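Local coordinates for esterase YbfF (Escherichia coli, PDB 3BF7), which probably hydrolyses ester or thioester bonds as a member of the alpha/beta hydrolase family with a helical cap, at residues Asn52-Tyr64 against Arg172-Ile185. The protein carries 1 engineered substitution. Sequence-based numbering, arbitrary orientation.
Sequences NHGLSPREPVMNY and RFNVPVLWDQYPHI
The guanidinium of R172 carries L55 over one face: L55 CD2 stands 3.6 Å above the plane, displaced toward the rim, while L55 CG approaches R172 NH1. The second guanidinium, that of R58, is used mainly at its edges. S56 O lies within 4° of its plane and accepts side-on from both R58 NE (2.9 Å) and R58 NH2, a bond pair that fixes the rotation of the group. R58 NH1 then reaches across to R172 O at 2.9 Å, the acceptor tilted 17° from the plane; the companion bond from NH2 is weak. N52 CA stands over one face, toward the rim. Bends at chi2 and chi3 fold the R58 chain back for this grip, and its CG passes alongside the N174 amide, whose plane is nearly parallel to the guanidinium. At the imidazole of H53, M62 CE lies at the edge, in plane, and L178 CD2 comes obliquely to 3.7 Å from NE2, a buried nitrogen with no modelled partner. The Y64 ring has I185 O at its edge, in plane, 2.7 Å from Y64 OH.

In the alpha/beta hydrolase fold, residues 52-64 form the loop between strand 45-48 and helix 64-78 of the core. Helices 175-180 and 182-186 belong to the mainly helical insertion between strands 106-112 and 198-201, consistent with the helical cap, so the contact probably joins cap to core. The backbones are tied by N174 N to N52 O (2.9 Å), where N174 is the N-cap residue of helix 175-180. Further along, the CB of M62 points toward 172-185, and chi1 of -161° carries CG on to I185 CD1 at 3.8 Å. Q181, bent at chi2, brings OE1 to M62 N (2.9 Å), and its NE2 donates to D180 OD2.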
ATOM      1  N   ASN A  52      -3.202   3.200 -11.903  1.00  6.08           N
ATOM      2  CA  ASN A  52      -3.923   2.004 -12.312  1.00  6.67           C
ATOM      3  C   ASN A  52      -4.861   1.435 -11.253  1.00  5.94           C
ATOM      4  O   ASN A  52      -5.337   0.304 -11.383  1.00  6.83           O
ATOM      5  CB  ASN A  52      -2.938   0.931 -12.786  1.00  7.43           C
ATOM      6  CG  ASN A  52      -2.219   1.334 -14.058  1.00  7.59           C
ATOM      7  OD1 ASN A  52      -0.989   1.270 -14.141  1.00  9.64           O
ATOM      8  ND2 ASN A  52      -2.983   1.756 -15.058  1.00  7.00           N
ATOM      9  N   HIS A  53      -5.126   2.225 -10.215  1.00  6.17           N
ATOM     10  CA  HIS A  53      -6.044   1.839  -9.143  1.00  6.02           C
ATOM     11  C   HIS A  53      -7.012   2.986  -8.865  1.00  5.88           C
ATOM     12  O   HIS A  53      -6.730   4.143  -9.192  1.00  6.11           O
ATOM     13  CB  HIS A  53      -5.289   1.512  -7.846  1.00  6.18           C
ATOM     14  CG  HIS A  53      -4.386   0.323  -7.954  1.00  5.45           C
ATOM     15  ND1 HIS A  53      -4.669  -0.900  -7.381  1.00  6.96           N
ATOM     16  CD2 HIS A  53      -3.209   0.169  -8.601  1.00  4.11           C
ATOM     17  CE1 HIS A  53      -3.702  -1.755  -7.670  1.00  4.19           C
ATOM     18  NE2 HIS A  53      -2.804  -1.130  -8.408  1.00  7.99           N
ATOM     19  N   GLY A  54      -8.146   2.653  -8.254  1.00  6.20           N
ATOM     20  CA  GLY A  54      -9.136   3.658  -7.906  1.00  6.92           C
ATOM     21  C   GLY A  54      -9.466   4.583  -9.053  1.00  5.80           C
ATOM     22  O   GLY A  54      -9.772   4.124 -10.154  1.00  6.73           O
ATOM     23  N   LEU A  55      -9.411   5.886  -8.794  1.00  6.41           N
ATOM     24  CA  LEU A  55      -9.695   6.863  -9.829  1.00  6.47           C
ATOM     25  C   LEU A  55      -8.440   7.608 -10.277  1.00  6.50           C
ATOM     26  O   LEU A  55      -8.517   8.724 -10.790  1.00  7.03           O
ATOM     27  CB  LEU A  55     -10.795   7.831  -9.367  1.00  7.19           C
ATOM     28  CG  LEU A  55     -12.192   7.190  -9.276  1.00  7.68           C
ATOM     29  CD1 LEU A  55     -13.175   8.185  -8.679  1.00  8.53           C
ATOM     30  CD2 LEU A  55     -12.667   6.728 -10.655  1.00  9.15           C
ATOM     31  N   SER A  56      -7.278   6.994 -10.073  1.00  6.63           N
ATOM     32  CA  SER A  56      -6.036   7.592 -10.549  1.00  6.71           C
ATOM     33  C   SER A  56      -5.899   7.248 -12.032  1.00  7.54           C
ATOM     34  O   SER A  56      -6.571   6.347 -12.539  1.00  7.88           O
ATOM     35  CB  SER A  56      -4.828   7.057  -9.775  1.00  7.24           C
ATOM     36  OG  SER A  56      -4.514   7.930  -8.705  1.00  6.79           O
ATOM     37  N   PRO A  57      -5.033   7.970 -12.752  1.00  9.17           N
ATOM     38  CA  PRO A  57      -4.847   7.702 -14.180  1.00  9.49           C
ATOM     39  C   PRO A  57      -4.323   6.298 -14.476  1.00  9.48           C
ATOM     40  O   PRO A  57      -3.727   5.643 -13.610  1.00  8.84           O
ATOM     41  CB  PRO A  57      -3.846   8.775 -14.607  1.00 11.49           C
ATOM     42  CG  PRO A  57      -4.106   9.895 -13.641  1.00 12.42           C
ATOM     43  CD  PRO A  57      -4.260   9.151 -12.336  1.00 10.46           C
ATOM     44  N   ARG A  58      -4.559   5.846 -15.706  1.00  9.67           N
ATOM     45  CA  ARG A  58      -4.093   4.542 -16.173  1.00 10.45           C
ATOM     46  C   ARG A  58      -2.835   4.764 -16.991  1.00  9.90           C
ATOM     47  O   ARG A  58      -2.710   5.757 -17.711  1.00 11.47           O
ATOM     48  CB  ARG A  58      -5.125   3.859 -17.074  1.00 11.38           C
ATOM     49  CG  ARG A  58      -6.256   3.129 -16.369  1.00 14.13           C
ATOM     50  CD  ARG A  58      -7.316   4.081 -15.880  1.00 14.02           C
ATOM     51  NE  ARG A  58      -7.268   4.249 -14.434  1.00 13.24           N
ATOM     52  CZ  ARG A  58      -7.710   3.352 -13.560  1.00 14.22           C
ATOM     53  NH1 ARG A  58      -8.238   2.209 -13.981  1.00 15.27           N
ATOM     54  NH2 ARG A  58      -7.632   3.602 -12.261  1.00 11.63           N
ATOM     55  N   GLU A  59      -1.921   3.808 -16.898  1.00  8.95           N
ATOM     56  CA  GLU A  59      -0.653   3.862 -17.606  1.00 10.41           C
ATOM     57  C   GLU A  59      -0.160   2.430 -17.775  1.00  9.20           C
ATOM     58  O   GLU A  59      -0.237   1.645 -16.842  1.00  9.34           O
ATOM     59  CB  GLU A  59       0.315   4.672 -16.768  1.00 14.20           C
ATOM     60  CG  GLU A  59       0.044   6.144 -16.828  1.00 18.19           C
ATOM     61  CD  GLU A  59       0.165   6.714 -18.213  1.00 20.53           C
ATOM     62  OE1 GLU A  59       1.125   6.394 -18.934  1.00 21.77           O
ATOM     63  OE2 GLU A  59      -0.698   7.514 -18.579  1.00 23.72           O
ATOM     64  N   PRO A  60       0.325   2.059 -18.966  1.00  8.19           N
ATOM     65  CA  PRO A  60       0.801   0.688 -19.166  1.00  9.49           C
ATOM     66  C   PRO A  60       2.042   0.315 -18.370  1.00  9.83           C
ATOM     67  O   PRO A  60       2.335  -0.872 -18.190  1.00 12.31           O
ATOM     68  CB  PRO A  60       1.049   0.607 -20.673  1.00  9.68           C
ATOM     69  CG  PRO A  60       0.102   1.594 -21.230  1.00 13.58           C
ATOM     70  CD  PRO A  60       0.202   2.751 -20.250  1.00  9.72           C
ATOM     71  N   VAL A  61       2.788   1.319 -17.919  1.00 10.48           N
ATOM     72  CA  VAL A  61       3.998   1.081 -17.136  1.00 11.33           C
ATOM     73  C   VAL A  61       3.682   0.964 -15.651  1.00 10.42           C
ATOM     74  O   VAL A  61       2.998   1.817 -15.069  1.00 10.87           O
ATOM     75  CB  VAL A  61       5.019   2.225 -17.330  1.00 11.18           C
ATOM     76  CG1 VAL A  61       6.225   2.016 -16.414  1.00 10.68           C
ATOM     77  CG2 VAL A  61       5.469   2.270 -18.783  1.00 11.29           C
ATOM     78  N   MET A  62       4.180  -0.102 -15.040  1.00 11.17           N
ATOM     79  CA  MET A  62       3.957  -0.334 -13.626  1.00 13.02           C
ATOM     80  C   MET A  62       5.227  -0.882 -12.971  1.00 13.81           C
ATOM     81  O   MET A  62       5.440  -2.093 -12.931  1.00 17.84           O
ATOM     82  CB  MET A  62       2.798  -1.321 -13.456  1.00 15.68           C
ATOM     83  CG  MET A  62       2.165  -1.315 -12.084  1.00 15.65           C
ATOM     84  SD  MET A  62       1.300   0.223 -11.729  1.00  9.65           S
ATOM     85  CE  MET A  62       0.527  -0.223 -10.166  1.00 12.35           C
ATOM     86  N   ASN A  63       6.084   0.016 -12.493  1.00 12.15           N
ATOM     87  CA  ASN A  63       7.313  -0.368 -11.806  1.00 11.00           C
ATOM     88  C   ASN A  63       7.486   0.585 -10.630  1.00  9.59           C
ATOM     89  O   ASN A  63       6.820   1.622 -10.560  1.00  8.97           O
ATOM     90  CB  ASN A  63       8.530  -0.342 -12.749  1.00 12.35           C
ATOM     91  CG  ASN A  63       8.804   1.026 -13.336  1.00 12.69           C
ATOM     92  OD1 ASN A  63       9.148   1.969 -12.626  1.00 14.94           O
ATOM     93  ND2 ASN A  63       8.664   1.135 -14.650  1.00 12.57           N
ATOM     94  N   TYR A  64       8.367   0.248  -9.699  1.00 10.44           N
ATOM     95  CA  TYR A  64       8.508   1.085  -8.526  1.00  8.32           C
ATOM     96  C   TYR A  64       9.120   2.467  -8.717  1.00  9.25           C
ATOM     97  O   TYR A  64       8.714   3.409  -8.039  1.00  8.40           O
ATOM     98  CB  TYR A  64       9.153   0.263  -7.408  1.00  8.60           C
ATOM     99  CG  TYR A  64       8.157  -0.778  -6.932  1.00  7.54           C
ATOM    100  CD1 TYR A  64       6.952  -0.384  -6.345  1.00  7.72           C
ATOM    101  CD2 TYR A  64       8.354  -2.139  -7.173  1.00  7.91           C
ATOM    102  CE1 TYR A  64       5.968  -1.306  -6.020  1.00  8.08           C
ATOM    103  CE2 TYR A  64       7.370  -3.074  -6.852  1.00  8.15           C
ATOM    104  CZ  TYR A  64       6.180  -2.646  -6.277  1.00  8.15           C
ATOM    105  OH  TYR A  64       5.189  -3.549  -5.960  1.00  8.75           O
ATOM    106  N   ARG A 172     -12.422  -0.791 -10.688  1.00  8.03           N
ATOM    107  CA  ARG A 172     -11.730   0.491 -10.650  1.00  8.24           C
ATOM    108  C   ARG A 172     -10.273   0.337 -11.072  1.00  7.85           C
ATOM    109  O   ARG A 172      -9.698   1.246 -11.675  1.00  9.11           O
ATOM    110  CB  ARG A 172     -11.816   1.098  -9.244  1.00  8.96           C
ATOM    111  CG  ARG A 172     -13.156   1.772  -8.931  1.00  9.00           C
ATOM    112  CD  ARG A 172     -13.280   3.081  -9.698  1.00  8.86           C
ATOM    113  NE  ARG A 172     -14.636   3.629  -9.758  1.00 10.50           N
ATOM    114  CZ  ARG A 172     -15.169   4.453  -8.860  1.00 11.60           C
ATOM    115  NH1 ARG A 172     -14.472   4.843  -7.801  1.00 11.49           N
ATOM    116  NH2 ARG A 172     -16.397   4.919  -9.043  1.00 14.12           N
ATOM    117  N   PHE A 173      -9.672  -0.808 -10.756  1.00  7.23           N
ATOM    118  CA  PHE A 173      -8.284  -1.025 -11.138  1.00  7.71           C
ATOM    119  C   PHE A 173      -8.159  -1.518 -12.581  1.00  7.61           C
ATOM    120  O   PHE A 173      -9.098  -2.080 -13.150  1.00  8.36           O
ATOM    121  CB  PHE A 173      -7.566  -1.961 -10.144  1.00  8.32           C
ATOM    122  CG  PHE A 173      -8.384  -3.136  -9.680  1.00  7.34           C
ATOM    123  CD1 PHE A 173      -8.766  -4.136 -10.564  1.00  8.14           C
ATOM    124  CD2 PHE A 173      -8.743  -3.257  -8.339  1.00  7.38           C
ATOM    125  CE1 PHE A 173      -9.488  -5.245 -10.119  1.00  8.60           C
ATOM    126  CE2 PHE A 173      -9.462  -4.359  -7.887  1.00  7.69           C
ATOM    127  CZ  PHE A 173      -9.835  -5.354  -8.779  1.00  7.79           C
ATOM    128  N   ASN A 174      -6.989  -1.274 -13.164  1.00  7.53           N
ATOM    129  CA  ASN A 174      -6.680  -1.613 -14.555  1.00  8.08           C
ATOM    130  C   ASN A 174      -6.195  -3.055 -14.659  1.00  7.55           C
ATOM    131  O   ASN A 174      -4.991  -3.317 -14.661  1.00  8.08           O
ATOM    132  CB  ASN A 174      -5.599  -0.650 -15.049  1.00  8.41           C
ATOM    133  CG  ASN A 174      -5.418  -0.682 -16.547  1.00  9.08           C
ATOM    134  OD1 ASN A 174      -5.939  -1.559 -17.233  1.00 10.54           O
ATOM    135  ND2 ASN A 174      -4.664   0.279 -17.064  1.00  9.02           N
ATOM    136  N   VAL A 175      -7.135  -3.986 -14.779  1.00  8.64           N
ATOM    137  CA  VAL A 175      -6.802  -5.403 -14.811  1.00  8.28           C
ATOM    138  C   VAL A 175      -5.762  -5.859 -15.838  1.00  8.61           C
ATOM    139  O   VAL A 175      -4.803  -6.539 -15.476  1.00  8.20           O
ATOM    140  CB  VAL A 175      -8.081  -6.262 -14.945  1.00  9.08           C
ATOM    141  CG1 VAL A 175      -7.728  -7.742 -14.861  1.00 11.71           C
ATOM    142  CG2 VAL A 175      -9.066  -5.892 -13.839  1.00  9.65           C
ATOM    143  N   PRO A 176      -5.920  -5.491 -17.121  1.00  9.26           N
ATOM    144  CA  PRO A 176      -4.928  -5.932 -18.109  1.00 10.33           C
ATOM    145  C   PRO A 176      -3.499  -5.496 -17.794  1.00  9.74           C
ATOM    146  O   PRO A 176      -2.550  -6.246 -18.014  1.00  9.56           O
ATOM    147  CB  PRO A 176      -5.440  -5.318 -19.410  1.00 12.63           C
ATOM    148  CG  PRO A 176      -6.920  -5.285 -19.204  1.00 13.10           C
ATOM    149  CD  PRO A 176      -7.040  -4.796 -17.780  1.00  9.96           C
ATOM    150  N   VAL A 177      -3.345  -4.279 -17.283  1.00  9.54           N
ATOM    151  CA  VAL A 177      -2.023  -3.767 -16.955  1.00  9.11           C
ATOM    152  C   VAL A 177      -1.461  -4.424 -15.698  1.00  7.64           C
ATOM    153  O   VAL A 177      -0.274  -4.748 -15.646  1.00  8.27           O
ATOM    154  CB  VAL A 177      -2.048  -2.231 -16.792  1.00  8.96           C
ATOM    155  CG1 VAL A 177      -0.714  -1.735 -16.258  1.00  9.91           C
ATOM    156  CG2 VAL A 177      -2.334  -1.582 -18.143  1.00 10.57           C
ATOM    157  N   LEU A 178      -2.301  -4.630 -14.688  1.00  7.53           N
ATOM    158  CA  LEU A 178      -1.823  -5.271 -13.468  1.00  6.67           C
ATOM    159  C   LEU A 178      -1.381  -6.702 -13.775  1.00  7.50           C
ATOM    160  O   LEU A 178      -0.460  -7.224 -13.147  1.00  7.97           O
ATOM    161  CB  LEU A 178      -2.906  -5.251 -12.386  1.00  7.14           C
ATOM    162  CG  LEU A 178      -3.290  -3.836 -11.931  1.00  8.33           C
ATOM    163  CD1 LEU A 178      -4.320  -3.921 -10.816  1.00  9.22           C
ATOM    164  CD2 LEU A 178      -2.052  -3.078 -11.459  1.00  9.51           C
ATOM    165  N   TRP A 179      -2.031  -7.332 -14.749  1.00  8.58           N
ATOM    166  CA  TRP A 179      -1.656  -8.685 -15.144  1.00  8.35           C
ATOM    167  C   TRP A 179      -0.341  -8.643 -15.915  1.00  8.64           C
ATOM    168  O   TRP A 179       0.611  -9.351 -15.590  1.00  8.52           O
ATOM    169  CB  TRP A 179      -2.741  -9.312 -16.025  1.00  9.95           C
ATOM    170  CG  TRP A 179      -2.345 -10.648 -16.595  1.00 10.17           C
ATOM    171  CD1 TRP A 179      -1.755 -10.886 -17.805  1.00 12.18           C
ATOM    172  CD2 TRP A 179      -2.483 -11.921 -15.958  1.00 11.14           C
ATOM    173  NE1 TRP A 179      -1.518 -12.231 -17.961  1.00 13.34           N
ATOM    174  CE2 TRP A 179      -1.955 -12.890 -16.841  1.00 11.97           C
ATOM    175  CE3 TRP A 179      -2.999 -12.339 -14.726  1.00 10.10           C
ATOM    176  CZ2 TRP A 179      -1.932 -14.253 -16.531  1.00 12.48           C
ATOM    177  CZ3 TRP A 179      -2.975 -13.693 -14.418  1.00 11.16           C
ATOM    178  CH2 TRP A 179      -2.444 -14.634 -15.318  1.00 12.40           C
ATOM    179  N   ASP A 180      -0.290  -7.796 -16.934  1.00  9.25           N
ATOM    180  CA  ASP A 180       0.900  -7.677 -17.762  1.00  9.41           C
ATOM    181  C   ASP A 180       2.150  -7.296 -16.973  1.00  9.38           C
ATOM    182  O   ASP A 180       3.237  -7.818 -17.221  1.00  9.78           O
ATOM    183  CB  ASP A 180       0.664  -6.638 -18.856  1.00 10.15           C
ATOM    184  CG  ASP A 180       1.848  -6.497 -19.779  1.00 11.70           C
ATOM    185  OD1 ASP A 180       2.097  -7.431 -20.568  1.00 13.26           O
ATOM    186  OD2 ASP A 180       2.537  -5.461 -19.707  1.00 11.83           O
ATOM    187  N   GLN A 181       1.988  -6.392 -16.014  1.00  8.76           N
ATOM    188  CA  GLN A 181       3.106  -5.907 -15.217  1.00  8.31           C
ATOM    189  C   GLN A 181       3.292  -6.635 -13.892  1.00  7.79           C
ATOM    190  O   GLN A 181       4.148  -6.262 -13.093  1.00  7.60           O
ATOM    191  CB  GLN A 181       2.916  -4.411 -14.956  1.00  8.40           C
ATOM    192  CG  GLN A 181       2.816  -3.586 -16.227  1.00  9.08           C
ATOM    193  CD  GLN A 181       4.161  -3.386 -16.880  1.00 10.09           C
ATOM    194  OE1 GLN A 181       4.970  -2.590 -16.410  1.00  9.62           O
ATOM    195  NE2 GLN A 181       4.417  -4.119 -17.960  1.00 11.48           N
ATOM    196  N   TYR A 182       2.513  -7.687 -13.670  1.00  7.54           N
ATOM    197  CA  TYR A 182       2.582  -8.426 -12.414  1.00  7.23           C
ATOM    198  C   TYR A 182       3.984  -8.787 -11.922  1.00  7.19           C
ATOM    199  O   TYR A 182       4.291  -8.600 -10.746  1.00  7.18           O
ATOM    200  CB  TYR A 182       1.729  -9.692 -12.498  1.00  7.25           C
ATOM    201  CG  TYR A 182       1.575 -10.391 -11.168  1.00  7.02           C
ATOM    202  CD1 TYR A 182       0.688  -9.914 -10.202  1.00  7.13           C
ATOM    203  CD2 TYR A 182       2.337 -11.516 -10.866  1.00  7.61           C
ATOM    204  CE1 TYR A 182       0.563 -10.541  -8.964  1.00  7.34           C
ATOM    205  CE2 TYR A 182       2.222 -12.152  -9.632  1.00  7.81           C
ATOM    206  CZ  TYR A 182       1.335 -11.660  -8.687  1.00  7.34           C
ATOM    207  OH  TYR A 182       1.236 -12.295  -7.469  1.00  7.42           O
ATOM    208  N   PRO A 183       4.857  -9.305 -12.804  1.00  7.26           N
ATOM    209  CA  PRO A 183       6.203  -9.655 -12.335  1.00  8.33           C
ATOM    210  C   PRO A 183       6.957  -8.488 -11.701  1.00  8.52           C
ATOM    211  O   PRO A 183       7.779  -8.687 -10.807  1.00  8.09           O
ATOM    212  CB  PRO A 183       6.894 -10.156 -13.601  1.00 10.15           C
ATOM    213  CG  PRO A 183       5.762 -10.731 -14.399  1.00 12.76           C
ATOM    214  CD  PRO A 183       4.677  -9.694 -14.216  1.00  8.69           C
ATOM    215  N   HIS A 184       6.683  -7.275 -12.174  1.00  7.68           N
ATOM    216  CA  HIS A 184       7.356  -6.094 -11.648  1.00  8.11           C
ATOM    217  C   HIS A 184       6.753  -5.664 -10.322  1.00  8.37           C
ATOM    218  O   HIS A 184       7.419  -5.029  -9.507  1.00 10.76           O
ATOM    219  CB  HIS A 184       7.269  -4.941 -12.647  1.00  8.87           C
ATOM    220  CG  HIS A 184       7.715  -5.309 -14.024  1.00  9.33           C
ATOM    221  ND1 HIS A 184       8.874  -6.013 -14.266  1.00 10.40           N
ATOM    222  CD2 HIS A 184       7.151  -5.081 -15.233  1.00 10.88           C
ATOM    223  CE1 HIS A 184       9.006  -6.205 -15.566  1.00 10.91           C
ATOM    224  NE2 HIS A 184       7.974  -5.650 -16.176  1.00 12.03           N
ATOM    225  N   ILE A 185       5.490  -6.010 -10.107  1.00  8.03           N
ATOM    226  CA  ILE A 185       4.807  -5.647  -8.872  1.00  8.29           C
ATOM    227  C   ILE A 185       5.245  -6.568  -7.728  1.00  8.16           C
ATOM    228  O   ILE A 185       5.540  -6.099  -6.626  1.00  8.25           O
ATOM    229  CB  ILE A 185       3.278  -5.693  -9.083  1.00  7.97           C
ATOM    230  CG1 ILE A 185       2.888  -4.665 -10.156  1.00  9.25           C
ATOM    231  CG2 ILE A 185       2.548  -5.400  -7.774  1.00  9.24           C
ATOM    232  CD1 ILE A 185       1.454  -4.767 -10.630  1.00 10.18           C
TER
HETATM  233  O   HOH W   1       1.062  -3.056 -19.344  1.00 13.13           O